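Local coordinates for glucose import ATP-binding protein GlcV (Sulfolobus solfataricus, PDB 1OXX) that hydrolyses ATP as one of two identical nucleotide-binding subunits that energise glucose uptake by an archaeal ABC transporter, at residues Lys44-Phe47 with Met48-Ala52; Asn135-Pro138 with Arg139-Ser142; Pro331-Ser334 with Gly335-Val338. The protein carries 1 engineered substitution. All coordinates share one frame; numbering follows the deposited sequence. Where two conformers were deposited one is given.

Contact 1. Residues Lys44-Phe47 with Met48-Ala52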
ATOM      1  N   LYS A  44       9.825  -4.612  -2.252  1.00 11.52           N
ATOM      2  CA  LYS A  44       9.420  -3.233  -2.040  1.00 10.96           C
ATOM      3  C   LYS A  44      10.462  -2.508  -1.200  1.00 10.17           C
ATOM      4  O   LYS A  44      10.764  -1.352  -1.467  1.00  7.63           O
ATOM      5  CB  LYS A  44       8.069  -3.170  -1.335  1.00  9.84           C
ATOM      6  CG  LYS A  44       6.900  -3.635  -2.172  1.00 14.22           C
ATOM      7  CD  LYS A  44       5.586  -3.554  -1.375  1.00 18.57           C
ATOM      8  CE  LYS A  44       5.525  -4.628  -0.286  1.00 26.89           C
ATOM      9  NZ  LYS A  44       4.133  -4.873   0.203  1.00 26.57           N
ATOM     10  N   THR A  45      10.984  -3.165  -0.170  1.00  8.23           N
ATOM     11  CA  THR A  45      11.995  -2.552   0.673  1.00  9.53           C
ATOM     12  C   THR A  45      13.280  -2.376  -0.122  1.00  7.91           C
ATOM     13  O   THR A  45      13.988  -1.380   0.067  1.00  9.22           O
ATOM     14  CB  THR A  45      12.221  -3.401   1.942  1.00  9.31           C
ATOM     15  OG1 THR A  45      11.108  -3.211   2.824  1.00 15.09           O
ATOM     16  CG2 THR A  45      13.445  -2.939   2.719  1.00 13.14           C
ATOM     17  N   THR A  46      13.580  -3.325  -1.006  1.00 10.25           N
ATOM     18  CA  THR A  46      14.750  -3.173  -1.867  1.00 10.45           C
ATOM     19  C   THR A  46      14.602  -1.898  -2.695  1.00  6.38           C
ATOM     20  O   THR A  46      15.523  -1.090  -2.789  1.00  7.51           O
ATOM     21  CB  THR A  46      14.918  -4.385  -2.756  1.00 14.75           C
ATOM     22  OG1 THR A  46      15.267  -5.513  -1.937  1.00 16.26           O
ATOM     23  CG2 THR A  46      16.106  -4.213  -3.725  1.00 14.38           C
ATOM     24  N   PHE A  47      13.441  -1.712  -3.301  1.00  6.71           N
ATOM     25  CA  PHE A  47      13.182  -0.491  -4.057  1.00  4.31           C
ATOM     26  C   PHE A  47      13.382   0.733  -3.174  1.00  5.04           C
ATOM     27  O   PHE A  47      14.053   1.688  -3.547  1.00  5.74           O
ATOM     28  CB  PHE A  47      11.753  -0.492  -4.607  1.00  7.07           C
ATOM     29  CG  PHE A  47      11.407   0.723  -5.424  1.00  9.05           C
ATOM     30  CD1 PHE A  47      11.858   0.853  -6.725  1.00 14.74           C
ATOM     31  CD2 PHE A  47      10.627   1.732  -4.898  1.00 10.20           C
ATOM     32  CE1 PHE A  47      11.537   1.978  -7.484  1.00 14.61           C
ATOM     33  CE2 PHE A  47      10.303   2.847  -5.657  1.00 13.60           C
ATOM     34  CZ  PHE A  47      10.761   2.969  -6.945  1.00 14.28           C
ATOM     35  N   MET A  48      12.823   0.693  -1.976  1.00  3.54           N
ATOM     36  CA  MET A  48      12.927   1.839  -1.107  1.00  7.66           C
ATOM     37  C   MET A  48      14.372   2.135  -0.718  1.00  7.80           C
ATOM     38  O   MET A  48      14.790   3.297  -0.611  1.00  7.48           O
ATOM     39  CB  MET A  48      12.083   1.612   0.144  1.00 10.01           C
ATOM     40  CG  MET A  48      12.093   2.835   1.062  0.33 18.19           C
ATOM     41  SD  MET A  48      10.515   3.420   1.684  0.33 13.85           S
ATOM     42  CE  MET A  48      10.011   4.437   0.335  0.33 11.63           C
ATOM     43  N   ARG A  49      15.133   1.074  -0.466  1.00  6.72           N
ATOM     44  CA  ARG A  49      16.528   1.226  -0.090  1.00  8.78           C
ATOM     45  C   ARG A  49      17.331   1.841  -1.239  1.00  6.66           C
ATOM     46  O   ARG A  49      18.265   2.604  -1.007  1.00  7.20           O
ATOM     47  CB  ARG A  49      17.120  -0.124   0.330  1.00  8.93           C
ATOM     48  CG  ARG A  49      16.686  -0.552   1.714  1.00 13.13           C
ATOM     49  CD  ARG A  49      17.129  -1.940   2.114  1.00 15.06           C
ATOM     50  NE  ARG A  49      18.561  -2.058   2.353  1.00 17.55           N
ATOM     51  CZ  ARG A  49      19.157  -1.686   3.475  1.00 18.85           C
ATOM     52  NH1 ARG A  49      18.449  -1.179   4.465  1.00 19.93           N
ATOM     53  NH2 ARG A  49      20.468  -1.843   3.613  1.00 21.72           N
ATOM     54  N   ILE A  50      16.962   1.511  -2.474  1.00  6.40           N
ATOM     55  CA  ILE A  50      17.626   2.108  -3.623  1.00  4.58           C
ATOM     56  C   ILE A  50      17.283   3.594  -3.712  1.00  4.39           C
ATOM     57  O   ILE A  50      18.158   4.430  -3.982  1.00  5.71           O
ATOM     58  CB  ILE A  50      17.281   1.336  -4.902  1.00  5.87           C
ATOM     59  CG1 ILE A  50      18.049   0.023  -4.902  1.00  8.94           C
ATOM     60  CG2 ILE A  50      17.627   2.140  -6.133  1.00  8.80           C
ATOM     61  CD1 ILE A  50      17.690  -0.925  -6.025  1.00  6.35           C
ATOM     62  N   ILE A  51      16.016   3.951  -3.509  1.00  4.52           N
ATOM     63  CA  ILE A  51      15.675   5.380  -3.507  1.00  4.91           C
ATOM     64  C   ILE A  51      16.410   6.107  -2.369  1.00  4.90           C
ATOM     65  O   ILE A  51      16.851   7.236  -2.552  1.00  6.00           O
ATOM     66  CB  ILE A  51      14.144   5.602  -3.397  1.00  6.22           C
ATOM     67  CG1 ILE A  51      13.387   4.838  -4.482  1.00  4.85           C
ATOM     68  CG2 ILE A  51      13.821   7.082  -3.443  1.00  4.70           C
ATOM     69  CD1 ILE A  51      13.802   5.171  -5.895  1.00  6.75           C
ATOM     70  N   ALA A  52      16.552   5.459  -1.217  1.00  6.24           N
ATOM     71  CA  ALA A  52      17.217   6.101  -0.075  1.00  7.64           C
ATOM     72  C   ALA A  52      18.719   6.221  -0.267  1.00  7.99           C
ATOM     73  O   ALA A  52      19.351   7.127   0.268  1.00  9.58           O
ATOM     74  CB  ALA A  52      16.923   5.345   1.201  1.00  6.68           C
TER

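Contact 2. Residues Asn135-Pro138 with Arg139-Ser142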
ATOM      1  N   ASN A 135      12.286  15.135  27.048  1.00  4.34           N
ATOM      2  CA  ASN A 135      13.211  14.520  27.986  1.00  5.40           C
ATOM      3  C   ASN A 135      12.976  13.040  28.236  1.00  6.22           C
ATOM      4  O   ASN A 135      13.776  12.391  28.897  1.00  6.58           O
ATOM      5  CB  ASN A 135      13.183  15.277  29.311  1.00  9.33           C
ATOM      6  CG  ASN A 135      13.919  16.585  29.234  1.00 18.64           C
ATOM      7  OD1 ASN A 135      13.889  17.383  30.171  1.00 57.11           O
ATOM      8  ND2 ASN A 135      14.601  16.813  28.120  1.00 26.10           N
ATOM      9  N   HIS A 136      11.909  12.485  27.681  1.00  2.69           N
ATOM     10  CA  HIS A 136      11.602  11.074  27.882  1.00  4.13           C
ATOM     11  C   HIS A 136      12.441  10.153  26.998  1.00  4.76           C
ATOM     12  O   HIS A 136      12.763  10.491  25.858  1.00  4.42           O
ATOM     13  CB  HIS A 136      10.144  10.780  27.536  1.00  5.50           C
ATOM     14  CG  HIS A 136       9.146  11.367  28.484  1.00  9.25           C
ATOM     15  ND1 HIS A 136       7.928  10.776  28.742  1.00 16.18           N
ATOM     16  CD2 HIS A 136       9.169  12.512  29.206  1.00 11.53           C
ATOM     17  CE1 HIS A 136       7.257  11.518  29.609  1.00 10.15           C
ATOM     18  NE2 HIS A 136       7.986  12.578  29.901  1.00 17.42           N
ATOM     19  N   PHE A 137      12.770   8.980  27.523  1.00  3.91           N
ATOM     20  CA  PHE A 137      13.347   7.933  26.687  1.00  3.47           C
ATOM     21  C   PHE A 137      12.185   7.321  25.910  1.00  4.02           C
ATOM     22  O   PHE A 137      11.022   7.387  26.336  1.00  5.03           O
ATOM     23  CB  PHE A 137      14.017   6.836  27.518  1.00  2.66           C
ATOM     24  CG  PHE A 137      15.304   7.259  28.156  1.00  3.11           C
ATOM     25  CD1 PHE A 137      15.413   7.367  29.518  1.00  6.51           C
ATOM     26  CD2 PHE A 137      16.404   7.582  27.385  1.00  5.02           C
ATOM     27  CE1 PHE A 137      16.601   7.759  30.107  1.00  8.42           C
ATOM     28  CE2 PHE A 137      17.587   7.985  27.962  1.00  6.55           C
ATOM     29  CZ  PHE A 137      17.690   8.065  29.328  1.00  6.48           C
ATOM     30  N   PRO A 138      12.461   6.728  24.763  1.00  3.23           N
ATOM     31  CA  PRO A 138      11.394   6.126  23.958  1.00  4.10           C
ATOM     32  C   PRO A 138      10.451   5.166  24.700  1.00  4.37           C
ATOM     33  O   PRO A 138       9.254   5.142  24.421  1.00  5.66           O
ATOM     34  CB  PRO A 138      12.177   5.381  22.870  1.00  4.71           C
ATOM     35  CG  PRO A 138      13.366   6.273  22.652  1.00  5.31           C
ATOM     36  CD  PRO A 138      13.762   6.692  24.063  1.00  4.92           C
ATOM     37  N   ARG A 139      10.977   4.387  25.631  1.00  5.28           N
ATOM     38  CA  ARG A 139      10.158   3.422  26.345  1.00  3.64           C
ATOM     39  C   ARG A 139       9.033   4.100  27.127  1.00  3.03           C
ATOM     40  O   ARG A 139       7.987   3.496  27.353  1.00  5.86           O
ATOM     41  CB  ARG A 139      11.020   2.606  27.301  1.00  4.75           C
ATOM     42  CG  ARG A 139      10.277   1.461  27.991  1.00  6.95           C
ATOM     43  CD  ARG A 139      11.161   0.625  28.868  1.00  5.88           C
ATOM     44  NE  ARG A 139      11.688   1.402  29.980  1.00  5.49           N
ATOM     45  CZ  ARG A 139      12.510   0.903  30.889  1.00  7.34           C
ATOM     46  NH1 ARG A 139      12.887  -0.370  30.804  1.00  8.77           N
ATOM     47  NH2 ARG A 139      12.949   1.664  31.883  1.00  8.57           N
ATOM     48  N   GLU A 140       9.274   5.335  27.555  1.00  3.60           N
ATOM     49  CA  GLU A 140       8.291   6.067  28.349  1.00  4.38           C
ATOM     50  C   GLU A 140       7.360   6.902  27.476  1.00  5.63           C
ATOM     51  O   GLU A 140       6.551   7.684  27.990  1.00 10.91           O
ATOM     52  CB  GLU A 140       8.965   6.934  29.413  1.00  5.74           C
ATOM     53  CG  GLU A 140       9.478   6.147  30.612  1.00  4.09           C
ATOM     54  CD  GLU A 140      10.647   5.243  30.289  1.00  8.73           C
ATOM     55  OE1 GLU A 140      10.512   4.007  30.433  1.00  6.93           O
ATOM     56  OE2 GLU A 140      11.714   5.756  29.915  1.00  8.17           O
ATOM     57  N   LEU A 141       7.488   6.752  26.172  1.00  4.74           N
ATOM     58  CA  LEU A 141       6.575   7.424  25.252  1.00  5.64           C
ATOM     59  C   LEU A 141       5.447   6.487  24.835  1.00  6.32           C
ATOM     60  O   LEU A 141       5.628   5.269  24.776  1.00  6.06           O
ATOM     61  CB  LEU A 141       7.314   7.847  23.989  1.00  3.87           C
ATOM     62  CG  LEU A 141       8.433   8.867  24.122  1.00  3.67           C
ATOM     63  CD1 LEU A 141       9.084   9.121  22.783  1.00  8.77           C
ATOM     64  CD2 LEU A 141       7.921  10.151  24.731  1.00  7.85           C
ATOM     65  N   SER A 142       4.283   7.051  24.524  1.00  4.80           N
ATOM     66  CA  SER A 142       3.196   6.263  23.960  1.00  6.57           C
ATOM     67  C   SER A 142       3.560   5.875  22.528  1.00  9.13           C
ATOM     68  O   SER A 142       4.488   6.429  21.950  1.00  6.95           O
ATOM     69  CB  SER A 142       1.914   7.087  23.914  1.00  7.59           C
ATOM     70  OG  SER A 142       2.026   8.138  22.968  1.00  7.68           O
TER
HETATM   71  O   HOH W   1      11.960   8.419  30.271  1.00 14.42           O

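Contact 3. Residues Pro331-Ser334 with Gly335-Val338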
ATOM      1  N   PRO A 331     -27.453 -12.058   9.575  1.00  4.99           N
ATOM      2  CA  PRO A 331     -26.952 -13.341   9.090  1.00  5.79           C
ATOM      3  C   PRO A 331     -27.960 -14.044   8.205  1.00  8.01           C
ATOM      4  O   PRO A 331     -29.154 -13.727   8.218  1.00  5.81           O
ATOM      5  CB  PRO A 331     -26.745 -14.158  10.381  1.00  8.27           C
ATOM      6  CG  PRO A 331     -27.545 -13.489  11.421  1.00 11.10           C
ATOM      7  CD  PRO A 331     -27.996 -12.142  10.932  1.00  5.95           C
ATOM      8  N   ILE A 332     -27.448 -14.949   7.380  1.00  6.41           N
ATOM      9  CA  ILE A 332     -28.252 -15.949   6.699  1.00  7.93           C
ATOM     10  C   ILE A 332     -27.537 -17.218   7.063  1.00  6.48           C
ATOM     11  O   ILE A 332     -26.389 -17.417   6.723  1.00  7.01           O
ATOM     12  CB  ILE A 332     -28.320 -15.791   5.197  1.00  8.23           C
ATOM     13  CG1 ILE A 332     -28.827 -14.405   4.822  1.00 12.52           C
ATOM     14  CG2 ILE A 332     -29.222 -16.867   4.619  1.00  8.02           C
ATOM     15  CD1 ILE A 332     -28.784 -14.131   3.331  1.00 14.41           C
ATOM     16  N   HIS A 333     -28.217 -18.082   7.778  1.00  4.62           N
ATOM     17  CA  HIS A 333     -27.540 -19.214   8.392  1.00  4.51           C
ATOM     18  C   HIS A 333     -27.020 -20.270   7.427  1.00  4.95           C
ATOM     19  O   HIS A 333     -27.475 -20.398   6.299  1.00  5.52           O
ATOM     20  CB  HIS A 333     -28.388 -19.794   9.534  1.00  4.09           C
ATOM     21  CG  HIS A 333     -29.556 -20.632   9.103  1.00  3.55           C
ATOM     22  ND1 HIS A 333     -30.818 -20.111   8.902  1.00 14.78           N
ATOM     23  CD2 HIS A 333     -29.672 -21.968   8.927  1.00 10.37           C
ATOM     24  CE1 HIS A 333     -31.652 -21.087   8.587  1.00 10.45           C
ATOM     25  NE2 HIS A 333     -30.985 -22.222   8.598  1.00  9.87           N
ATOM     26  N   SER A 334     -26.031 -21.015   7.905  1.00  7.25           N
ATOM     27  CA  SER A 334     -25.362 -22.036   7.111  1.00  7.02           C
ATOM     28  C   SER A 334     -26.345 -23.054   6.565  1.00  8.09           C
ATOM     29  O   SER A 334     -27.244 -23.516   7.272  1.00  8.98           O
ATOM     30  CB  SER A 334     -24.300 -22.725   7.966  1.00 12.77           C
ATOM     31  OG  SER A 334     -23.591 -23.706   7.229  1.00 24.71           O
ATOM     32  N   GLY A 335     -26.182 -23.391   5.290  1.00  5.77           N
ATOM     33  CA  GLY A 335     -27.042 -24.363   4.649  1.00  6.54           C
ATOM     34  C   GLY A 335     -28.218 -23.747   3.905  1.00  6.42           C
ATOM     35  O   GLY A 335     -28.892 -24.418   3.116  1.00 11.87           O
ATOM     36  N   GLU A 336     -28.477 -22.474   4.162  1.00  5.34           N
ATOM     37  CA  GLU A 336     -29.582 -21.785   3.513  1.00  7.05           C
ATOM     38  C   GLU A 336     -29.307 -21.537   2.039  1.00  5.76           C
ATOM     39  O   GLU A 336     -28.203 -21.148   1.656  1.00  6.69           O
ATOM     40  CB  GLU A 336     -29.861 -20.444   4.200  1.00  7.78           C
ATOM     41  CG  GLU A 336     -30.687 -20.518   5.479  1.00  7.96           C
ATOM     42  CD  GLU A 336     -32.155 -20.802   5.208  1.00 11.31           C
ATOM     43  OE1 GLU A 336     -32.955 -19.847   5.171  1.00 25.13           O
ATOM     44  OE2 GLU A 336     -32.491 -21.980   5.028  1.00 18.27           O
ATOM     45  N   GLU A 337     -30.327 -21.763   1.222  1.00  7.01           N
ATOM     46  CA  GLU A 337     -30.248 -21.454  -0.193  1.00  5.53           C
ATOM     47  C   GLU A 337     -30.591 -19.986  -0.362  1.00  6.21           C
ATOM     48  O   GLU A 337     -31.548 -19.482   0.224  1.00  8.56           O
ATOM     49  CB  GLU A 337     -31.216 -22.309  -0.977  1.00 13.51           C
ATOM     50  N   VAL A 338     -29.800 -19.306  -1.175  1.00  4.75           N
ATOM     51  CA  VAL A 338     -29.974 -17.887  -1.418  1.00  4.63           C
ATOM     52  C   VAL A 338     -29.859 -17.561  -2.901  1.00  4.43           C
ATOM     53  O   VAL A 338     -29.296 -18.326  -3.696  1.00  7.05           O
ATOM     54  CB  VAL A 338     -28.880 -17.049  -0.704  1.00  5.40           C
ATOM     55  CG1 VAL A 338     -28.989 -17.187   0.823  1.00  7.30           C
ATOM     56  CG2 VAL A 338     -27.499 -17.469  -1.161  1.00  6.49           C
TER

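Contact 1. Residues Lys44-Phe47 with Met48-Ala52
The Phe47 ring lies against Ile51, one turn further along helix 41-52, and this is the tight side of the contact. Ile51 CG1 sits over one face of the ring, displaced toward its rim, in a CH-pi contact 4.1 Å from the Phe47 centroid. Ile51 CD1 stays over the same face, on the CZ side, 3.9 Å from Phe47 CZ. CG of Phe47 is anti to the backbone N (chi1 -179°) and lies beside the residue's own carbonyl carbon, which puts the ring on the side where Ile51 comes one turn on. Strand 193-198 closes in there, its Leu195 touching both Phe47 and Ile51, and Ile51 also reaches Leu163 of strand 161-165.

The other flank is looser. Thr45 CG2 meets only the aliphatic part of Arg49, at 3.9 Å from CD, while the guanidinium end of this exposed arginine bends off and leads away. Between the two flanks the backbone is regular alpha helix: Met48 N bonds Lys44 O at 2.9 Å, and Ile51 N bonds Phe47 O at 3.0 Å with an N-H...O angle of 164°.

The polar ends of the first three residues are held from outside the two segments. Lys44 NZ is held by Gly38 O, Thr45 OG1 by Asp165 OD2, and Thr46 OG1 by Ala42 O, so those three groups are positioned by the loop, strand and first helical turn. Lys44, Thr45 and Thr46 are inferred to bind ATP, and the helix completes the strand-loop-helix unit of strand 33-37, the P-loop (Walker A) and helix 41-52, as in ABC ATPases.

Contact 2. Residues Asn135-Pro138 with Arg139-Ser142
This short 3-10 turn leads into the ABC signature sequence, whose first two residues are Leu141 and Ser142. Two i to i+3 backbone bonds form it: Glu140 N to Phe137 O and Leu141 N to Pro138 O, both 3.0 Å, with each donor standing above the carbonyl plane.

Folding back this way brings Leu141 under His136, CD2 lying 3.6 Å from His136 CB. The imidazole also reaches over the turn, where ND1, donating in the plane of the ring, makes a weak, long bond of 3.5 Å to Glu140 O. The Glu140 side chain bends at chi2 (68°) and comes back alongside Phe137, its OE2 3.5 Å from Phe137 CB and at the edge of the ring, carboxylate and ring planes nearly perpendicular. A water links that same OE2 to Phe137 N. The other oxygen, OE1, uses its syn lone pair to take the NE of Arg139 at 2.9 Å, a salt bridge in the guanidinium plane.

Inward, Leu141 packs on Val149 of helix 143-155, and Pro138 O receives Gln146 NE2. Ser142 then caps that helix, the N-cap entry to the signature helix of an ABC ATPase.

Contact 3. Residues Pro331-Ser334 with Gly335-Val338
Glu336 packs its side chain back over His333, and it can be followed atom by atom. CB lies 3.2 Å from His333 O and 3.7 Å from Ile332 CG2, wedged between the carbonyl of one residue and the methyl branch of the other. CG then comes over one face of the imidazole, 3.4 Å from the His333 centroid and close to the ring normal, a CH-pi contact offset toward the rim. A bend at chi2 (-74°) turns CD along the ring, 3.4 Å from His333 CE1, and lays the carboxylate almost parallel to it, the two planes 3° apart. At the tip both oxygens lie just beyond the CE1 rim, OE2 3.8 Å and OE1 3.9 Å from His333 CE1; OE1 also makes a salt bridge with Lys285.

The backbone explains why the two side chains meet. His333 to Glu336 is a type II beta turn, closed by Glu336 N donating to His333 O at 3.1 Å. Gly335, in its third position, takes the positive phi (94°) that this turn needs and for which glycine is the usual residue. Next to the turn, Ile332 CG2 also touches Val338 CG1 at 3.8 Å.

Gly335 and Glu336 bond through their backbones to Val301, Val338 bonds to Gly299, and Ser334 OG bonds to Lys302 O, which ties the turn to strand 294-307. The turn lies at the surface of the C-terminal domain and feeds the chain into strand 337-342, between strands 281-284 and 294-307 of an antiparallel sheet.

Overall arrangement
From the N terminus, the three contacts come strictly in series; none encloses or crosses another, and each joins consecutive residues rather than closing a long loop. Contact 1 comes first, on the P-loop helix 41-52, packed between the mixed central sheet and strand 4-13 of the antiparallel sheet of the nucleotide-binding domain. Contact 2 follows in the link from helix 114-127 to helix 143-155 of the same domain, its centre about 29 Å from that of contact 1. Contact 3 belongs to the C-terminal domain, in the turn between strands 324-328 and 337-342, its centre about 48 Å from that of contact 1 and 51 Å from that of contact 2. No two touch.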